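Local structure of PpBBE-like 1 D396N (Physcomitrella patens subsp. patens, 6EO5) at residues P124-L129 and L300-L305; L193-R198 and L446-A451. The protein oxidises cellobiose as a berberine bridge enzyme-like flavoprotein of the VAO family, using a bound FAD. All coordinates share one frame; numbering follows the deposited sequence.

Contact 1. Residues P124-L129 and L300-L305; sequences PLYLAL and LNWIQL
Ile303, in the first turn of helix 302-308, meets Tyr126 and Leu127 on helix 122-133, in the seam between the FAD-binding part of the chain and the edge strand 294-300 of the seven-stranded antiparallel sheet. Its CD1 does most of the touching. Ile303 CD1 lies 3.6 Å from the backbone O of Tyr126. The same methyl carbon, CD1 of Ile303, sits 3.9 Å from Leu127 CA. CG1 of Ile303 stands anti to its own backbone N (chi1 -153°), and chi2 of 72° then swings CD1 toward the Tyr126 carbonyl. Leu127 starts away from the partner helix, yet its CD1 returns to lie 4.1 Å from Ile303 CG1.

The short helix leaves strand 294-300 through a capping box: Gln304 N gives a hydrogen bond of 2.9 Å to Asn301 OD1, and Asn301 N returns one of 3.0 Å to Gln304 OE1, the latter nearly straight at 178°. The two bonds close the first turn around Trp302 and Ile303, the two residues that meet helix 122-133.

Trp302 adds the second point of contact. Tyr126 CD1 meets the indole edge near its plane, 4.1 Å from Trp302 NE1, while NE1 stands oblique to the phenol ring. The polar ends of both aromatics are used by the 135-140 region: Tyr126 OH is hydrogen-bonded to Gly140 O, while NE1 of Trp302 makes a weak hydrogen bond to Thr136 OG1. Trp130, farther along helix 122-133, packs on Asn301, Trp302 and Ile303, and Leu321 also touches Ile303.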
loop_
_atom_site.group_PDB
_atom_site.type_symbol
_atom_site.label_atom_id
_atom_site.label_comp_id
_atom_site.label_asym_id
_atom_site.label_seq_id
_atom_site.Cartn_x
_atom_site.Cartn_y
_atom_site.Cartn_z
ATOM N N PRO A 124 -1.402 -6.319 -13.792
ATOM C CA PRO A 124 -0.460 -6.865 -14.782
ATOM C C PRO A 124 0.709 -7.621 -14.167
ATOM O O PRO A 124 1.195 -8.589 -14.771
ATOM C CB PRO A 124 0.009 -5.613 -15.534
ATOM C CG PRO A 124 -1.161 -4.681 -15.419
ATOM C CD PRO A 124 -1.706 -4.900 -14.047
ATOM N N LEU A 125 1.183 -7.215 -12.985
ATOM C CA LEU A 125 2.305 -7.924 -12.383
ATOM C C LEU A 125 1.905 -9.338 -11.957
ATOM O O LEU A 125 2.696 -10.281 -12.098
ATOM C CB LEU A 125 2.867 -7.126 -11.207
ATOM C CG LEU A 125 4.057 -7.764 -10.485
ATOM C CD1 LEU A 125 5.175 -8.099 -11.454
ATOM C CD2 LEU A 125 4.571 -6.867 -9.357
ATOM N N TYR A 126 0.683 -9.509 -11.436
ATOM C CA TYR A 126 0.229 -10.846 -11.056
ATOM C C TYR A 126 0.141 -11.755 -12.274
ATOM O O TYR A 126 0.501 -12.936 -12.209
ATOM C CB TYR A 126 -1.141 -10.782 -10.378
ATOM C CG TYR A 126 -1.156 -10.366 -8.926
ATOM C CD1 TYR A 126 -0.440 -11.070 -7.963
ATOM C CD2 TYR A 126 -1.934 -9.283 -8.510
ATOM C CE1 TYR A 126 -0.479 -10.683 -6.630
ATOM C CE2 TYR A 126 -1.985 -8.895 -7.197
ATOM C CZ TYR A 126 -1.256 -9.587 -6.258
ATOM O OH TYR A 126 -1.320 -9.178 -4.948
ATOM N N LEU A 127 -0.374 -11.220 -13.384
ATOM C CA LEU A 127 -0.517 -11.990 -14.611
ATOM C C LEU A 127 0.845 -12.422 -15.140
ATOM O O LEU A 127 1.042 -13.591 -15.500
ATOM C CB LEU A 127 -1.268 -11.152 -15.645
ATOM C CG LEU A 127 -1.875 -11.908 -16.821
ATOM C CD1 LEU A 127 -2.481 -13.223 -16.341
ATOM C CD2 LEU A 127 -2.922 -11.050 -17.495
ATOM N N ALA A 128 1.808 -11.493 -15.172
ATOM C CA ALA A 128 3.144 -11.830 -15.655
ATOM C C ALA A 128 3.783 -12.918 -14.805
ATOM O O ALA A 128 4.398 -13.850 -15.338
ATOM C CB ALA A 128 4.026 -10.585 -15.682
ATOM N N LEU A 129 3.654 -12.816 -13.479
ATOM C CA LEU A 129 4.287 -13.788 -12.590
ATOM C C LEU A 129 3.584 -15.141 -12.634
ATOM O O LEU A 129 4.223 -16.181 -12.438
ATOM C CB LEU A 129 4.314 -13.249 -11.156
ATOM C CG LEU A 129 5.360 -12.171 -10.845
ATOM C CD1 LEU A 129 5.080 -11.529 -9.487
ATOM C CD2 LEU A 129 6.757 -12.764 -10.869
ATOM N N LEU A 300 -9.960 -22.315 -5.971
ATOM C CA LEU A 300 -9.548 -21.584 -7.165
ATOM C C LEU A 300 -8.061 -21.797 -7.397
ATOM O O LEU A 300 -7.346 -22.278 -6.517
ATOM C CB LEU A 300 -9.806 -20.075 -7.023
ATOM C CG LEU A 300 -11.205 -19.596 -6.671
ATOM C CD1 LEU A 300 -11.185 -18.119 -6.365
ATOM C CD2 LEU A 300 -12.116 -19.894 -7.838
ATOM N N ASN A 301 -7.585 -21.419 -8.585
ATOM C CA ASN A 301 -6.151 -21.262 -8.765
ATOM C C ASN A 301 -5.775 -19.820 -8.434
ATOM O O ASN A 301 -6.640 -18.974 -8.169
ATOM C CB ASN A 301 -5.714 -21.668 -10.175
ATOM C CG ASN A 301 -6.221 -20.734 -11.261
ATOM O OD1 ASN A 301 -6.231 -19.507 -11.116
ATOM N ND2 ASN A 301 -6.624 -21.319 -12.381
ATOM N N TRP A 302 -4.473 -19.520 -8.487
ATOM C CA TRP A 302 -4.000 -18.250 -7.946
ATOM C C TRP A 302 -4.521 -17.058 -8.753
ATOM O O TRP A 302 -5.001 -16.073 -8.178
ATOM C CB TRP A 302 -2.472 -18.235 -7.868
ATOM C CG TRP A 302 -1.962 -16.979 -7.214
ATOM C CD1 TRP A 302 -1.318 -15.925 -7.821
ATOM C CD2 TRP A 302 -2.103 -16.619 -5.834
ATOM N NE1 TRP A 302 -1.028 -14.951 -6.894
ATOM C CE2 TRP A 302 -1.504 -15.346 -5.670
ATOM C CE3 TRP A 302 -2.671 -17.249 -4.722
ATOM C CZ2 TRP A 302 -1.452 -14.696 -4.434
ATOM C CZ3 TRP A 302 -2.614 -16.602 -3.492
ATOM C CH2 TRP A 302 -2.013 -15.335 -3.361
ATOM N N ILE A 303 -4.447 -17.127 -10.088
ATOM C CA ILE A 303 -4.856 -15.972 -10.883
ATOM C C ILE A 303 -6.371 -15.784 -10.831
ATOM O O ILE A 303 -6.866 -14.666 -11.032
ATOM C CB ILE A 303 -4.325 -16.081 -12.331
ATOM C CG1 ILE A 303 -4.149 -14.687 -12.930
ATOM C CG2 ILE A 303 -5.218 -16.974 -13.222
ATOM C CD1 ILE A 303 -2.965 -13.929 -12.338
ATOM N N GLN A 304 -7.122 -16.850 -10.534
ATOM C CA GLN A 304 -8.549 -16.703 -10.263
ATOM C C GLN A 304 -8.779 -16.014 -8.933
ATOM O O GLN A 304 -9.758 -15.279 -8.774
ATOM C CB GLN A 304 -9.236 -18.065 -10.250
ATOM C CG GLN A 304 -9.430 -18.687 -11.602
ATOM C CD GLN A 304 -10.037 -20.066 -11.490
ATOM O OE1 GLN A 304 -9.478 -20.955 -10.845
ATOM N NE2 GLN A 304 -11.209 -20.245 -12.092
ATOM N N LEU A 305 -7.912 -16.286 -7.955
ATOM C CA LEU A 305 -8.058 -15.682 -6.642
ATOM C C LEU A 305 -7.868 -14.172 -6.722
ATOM O O LEU A 305 -8.634 -13.403 -6.123
ATOM C CB LEU A 305 -7.059 -16.309 -5.668
ATOM C CG LEU A 305 -7.142 -15.534 -4.356
ATOM C CD1 LEU A 305 -8.189 -16.150 -3.442
ATOM C CD2 LEU A 305 -5.793 -15.366 -3.681
#

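Contact 2. Residues L193-R198 and L446-A451; sequences LYFAIR and LSTLIA
Thr448 is the first residue of helix 446-456 to touch helix 191-200, and it does so through its methyl: CG2 lies 4.0 Å from CE1 of Phe195, approaching the ring obliquely. OG1 lies beside the backbone N (chi1 -60°), leaving CG2, anti to that N, as the branch that meets the phenyl ring. Thr448 sits at the solvent-exposed margin of the contact, and Ser445, just before the helix, also packs on Phe195.

Leu449 follows and fills the buried middle. Its CD2 methyl serves both partners. It comes to the edge of the Phe195 ring, near the ring plane and 4.1 Å from CE1, and it rests on the neighbouring Ala196, 3.8 Å from CB. The small alanine side chain lets the backbones draw together here, with the CA atoms of Ala196 and Leu449 6.1 Å apart. Over these short segments the helix axes approach to 9.9 Å and are steeply inclined, at 121° between their N-to-C directions, consistent with the small surface buried, 150 Å² over both sides. The Ala196 side chain also touches Tyr205, whose OH is hydrogen-bonded to Leu449 O, and one tyrosine thus meets both helices.

Across helix 191-200 from this interface, Ile197 packs on strand 170-176, so the helix lies between that sheet and the segment of the berberine-like C-terminal family.

Between the two segments themselves the contact is purely apolar: the Leu449 methyl meets a phenyl edge and an alanine, and the Thr448 methyl comes obliquely to the same ring, with no hydrogen bond, so adhesion there rests on shape and the burial of carbon surface.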
loop_
_atom_site.group_PDB
_atom_site.type_symbol
_atom_site.label_atom_id
_atom_site.label_comp_id
_atom_site.label_asym_id
_atom_site.label_seq_id
_atom_site.Cartn_x
_atom_site.Cartn_y
_atom_site.Cartn_z
ATOM N N LEU A 193 20.899 2.386 2.663
ATOM C CA LEU A 193 19.839 2.674 1.705
ATOM C C LEU A 193 18.879 1.495 1.582
ATOM O O LEU A 193 17.665 1.681 1.416
ATOM C CB LEU A 193 20.464 3.016 0.357
ATOM C CG LEU A 193 19.557 3.579 -0.723
ATOM C CD1 LEU A 193 18.900 4.839 -0.236
ATOM C CD2 LEU A 193 20.384 3.853 -1.955
ATOM N N TYR A 194 19.404 0.270 1.679
ATOM C CA TYR A 194 18.557 -0.908 1.566
ATOM C C TYR A 194 17.612 -1.013 2.758
ATOM O O TYR A 194 16.442 -1.372 2.601
ATOM C CB TYR A 194 19.432 -2.159 1.420
ATOM C CG TYR A 194 18.683 -3.465 1.237
ATOM C CD1 TYR A 194 17.797 -3.652 0.175
ATOM C CD2 TYR A 194 18.883 -4.525 2.119
ATOM C CE1 TYR A 194 17.121 -4.863 0.008
ATOM C CE2 TYR A 194 18.220 -5.736 1.961
ATOM C CZ TYR A 194 17.340 -5.894 0.912
ATOM O OH TYR A 194 16.686 -7.095 0.785
ATOM N N PHE A 195 18.099 -0.691 3.954
ATOM C CA PHE A 195 17.230 -0.610 5.129
ATOM C C PHE A 195 16.125 0.429 4.935
ATOM O O PHE A 195 14.946 0.164 5.213
ATOM C CB PHE A 195 18.083 -0.282 6.352
ATOM C CG PHE A 195 17.312 -0.033 7.598
ATOM C CD1 PHE A 195 16.790 1.229 7.871
ATOM C CD2 PHE A 195 17.165 -1.031 8.539
ATOM C CE1 PHE A 195 16.098 1.479 9.035
ATOM C CE2 PHE A 195 16.469 -0.790 9.717
ATOM C CZ PHE A 195 15.935 0.467 9.960
ATOM N N ALA A 196 16.486 1.615 4.446
ATOM C CA ALA A 196 15.524 2.708 4.364
ATOM C C ALA A 196 14.386 2.405 3.393
ATOM O O ALA A 196 13.228 2.757 3.665
ATOM C CB ALA A 196 16.232 4.003 3.962
ATOM N N ILE A 197 14.684 1.782 2.245
ATOM C CA ILE A 197 13.664 1.674 1.202
ATOM C C ILE A 197 12.647 0.582 1.522
ATOM O O ILE A 197 11.557 0.571 0.937
ATOM C CB ILE A 197 14.285 1.455 -0.197
ATOM C CG1 ILE A 197 15.005 0.109 -0.290
ATOM C CG2 ILE A 197 15.233 2.585 -0.584
ATOM C CD1 ILE A 197 14.124 -1.027 -0.831
ATOM N N ARG A 198 12.969 -0.334 2.439
ATOM C CA ARG A 198 12.032 -1.355 2.905
ATOM C C ARG A 198 11.134 -0.789 4.012
ATOM O O ARG A 198 11.209 -1.170 5.182
ATOM C CB ARG A 198 12.795 -2.582 3.388
ATOM C CG ARG A 198 13.313 -3.467 2.274
ATOM C CD ARG A 198 14.786 -3.824 2.448
ATOM N NE ARG A 198 15.028 -5.038 3.228
ATOM C CZ ARG A 198 15.911 -5.126 4.221
ATOM N NH1 ARG A 198 16.647 -4.076 4.560
ATOM N NH2 ARG A 198 16.073 -6.271 4.866
ATOM N N LEU A 446 13.489 5.908 13.184
ATOM C CA LEU A 446 13.415 7.197 12.493
ATOM C C LEU A 446 14.750 7.941 12.531
ATOM O O LEU A 446 15.146 8.549 11.528
ATOM C CB LEU A 446 12.289 8.043 13.083
ATOM C CG LEU A 446 12.142 9.482 12.589
ATOM C CD1 LEU A 446 11.961 9.546 11.075
ATOM C CD2 LEU A 446 10.986 10.150 13.309
ATOM N N SER A 447 15.468 7.883 13.662
ATOM C CA SER A 447 16.822 8.442 13.723
ATOM C C SER A 447 17.700 7.882 12.610
ATOM O O SER A 447 18.360 8.633 11.880
ATOM C CB SER A 447 17.471 8.148 15.081
ATOM O OG SER A 447 16.578 8.341 16.161
ATOM N N THR A 448 17.730 6.555 12.479
ATOM C CA THR A 448 18.478 5.933 11.391
ATOM C C THR A 448 18.003 6.449 10.040
ATOM O O THR A 448 18.820 6.764 9.167
ATOM C CB THR A 448 18.353 4.409 11.476
ATOM O OG1 THR A 448 18.876 3.967 12.735
ATOM C CG2 THR A 448 19.115 3.743 10.364
ATOM N N LEU A 449 16.689 6.587 9.862
ATOM C CA LEU A 449 16.188 7.075 8.586
ATOM C C LEU A 449 16.714 8.480 8.293
ATOM O O LEU A 449 17.153 8.759 7.168
ATOM C CB LEU A 449 14.661 7.013 8.571
ATOM C CG LEU A 449 14.146 5.564 8.562
ATOM C CD1 LEU A 449 12.646 5.476 8.726
ATOM C CD2 LEU A 449 14.568 4.862 7.287
ATOM N N ILE A 450 16.735 9.360 9.308
ATOM C CA ILE A 450 17.200 10.736 9.098
ATOM C C ILE A 450 18.693 10.760 8.770
ATOM O O ILE A 450 19.129 11.473 7.857
ATOM C CB ILE A 450 16.867 11.617 10.321
ATOM C CG1 ILE A 450 15.366 11.880 10.408
ATOM C CG2 ILE A 450 17.581 12.947 10.239
ATOM C CD1 ILE A 450 14.902 12.193 11.816
ATOM N N ALA A 451 19.494 9.981 9.503
ATOM C CA ALA A 451 20.905 9.817 9.163
ATOM C C ALA A 451 21.092 9.459 7.691
ATOM O O ALA A 451 21.929 10.049 6.996
ATOM C CB ALA A 451 21.524 8.744 10.050
#

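In the fold
The four segments alternate along the chain, 124-129, 193-198, 300-305, 446-451, so the loops closed by the two contacts interleave. The centres lie 32 Å apart and the nearest atoms about 14 Å, without touching. What they share is the six-stranded antiparallel sheet: helix 122-133 packs on its strand 105-108, and helix 191-200 on strands 170-176 and 182-186. From there contact 1 reaches toward the seven-stranded sheet, whereas contact 2 brings in the C-terminal berberine-like segment. Bound FAD lies about 8 Å from the Tyr126 side chain and about 11 Å from that of Ala196. Both contacts thus join later parts of the chain to helices on the sheet near the flavin.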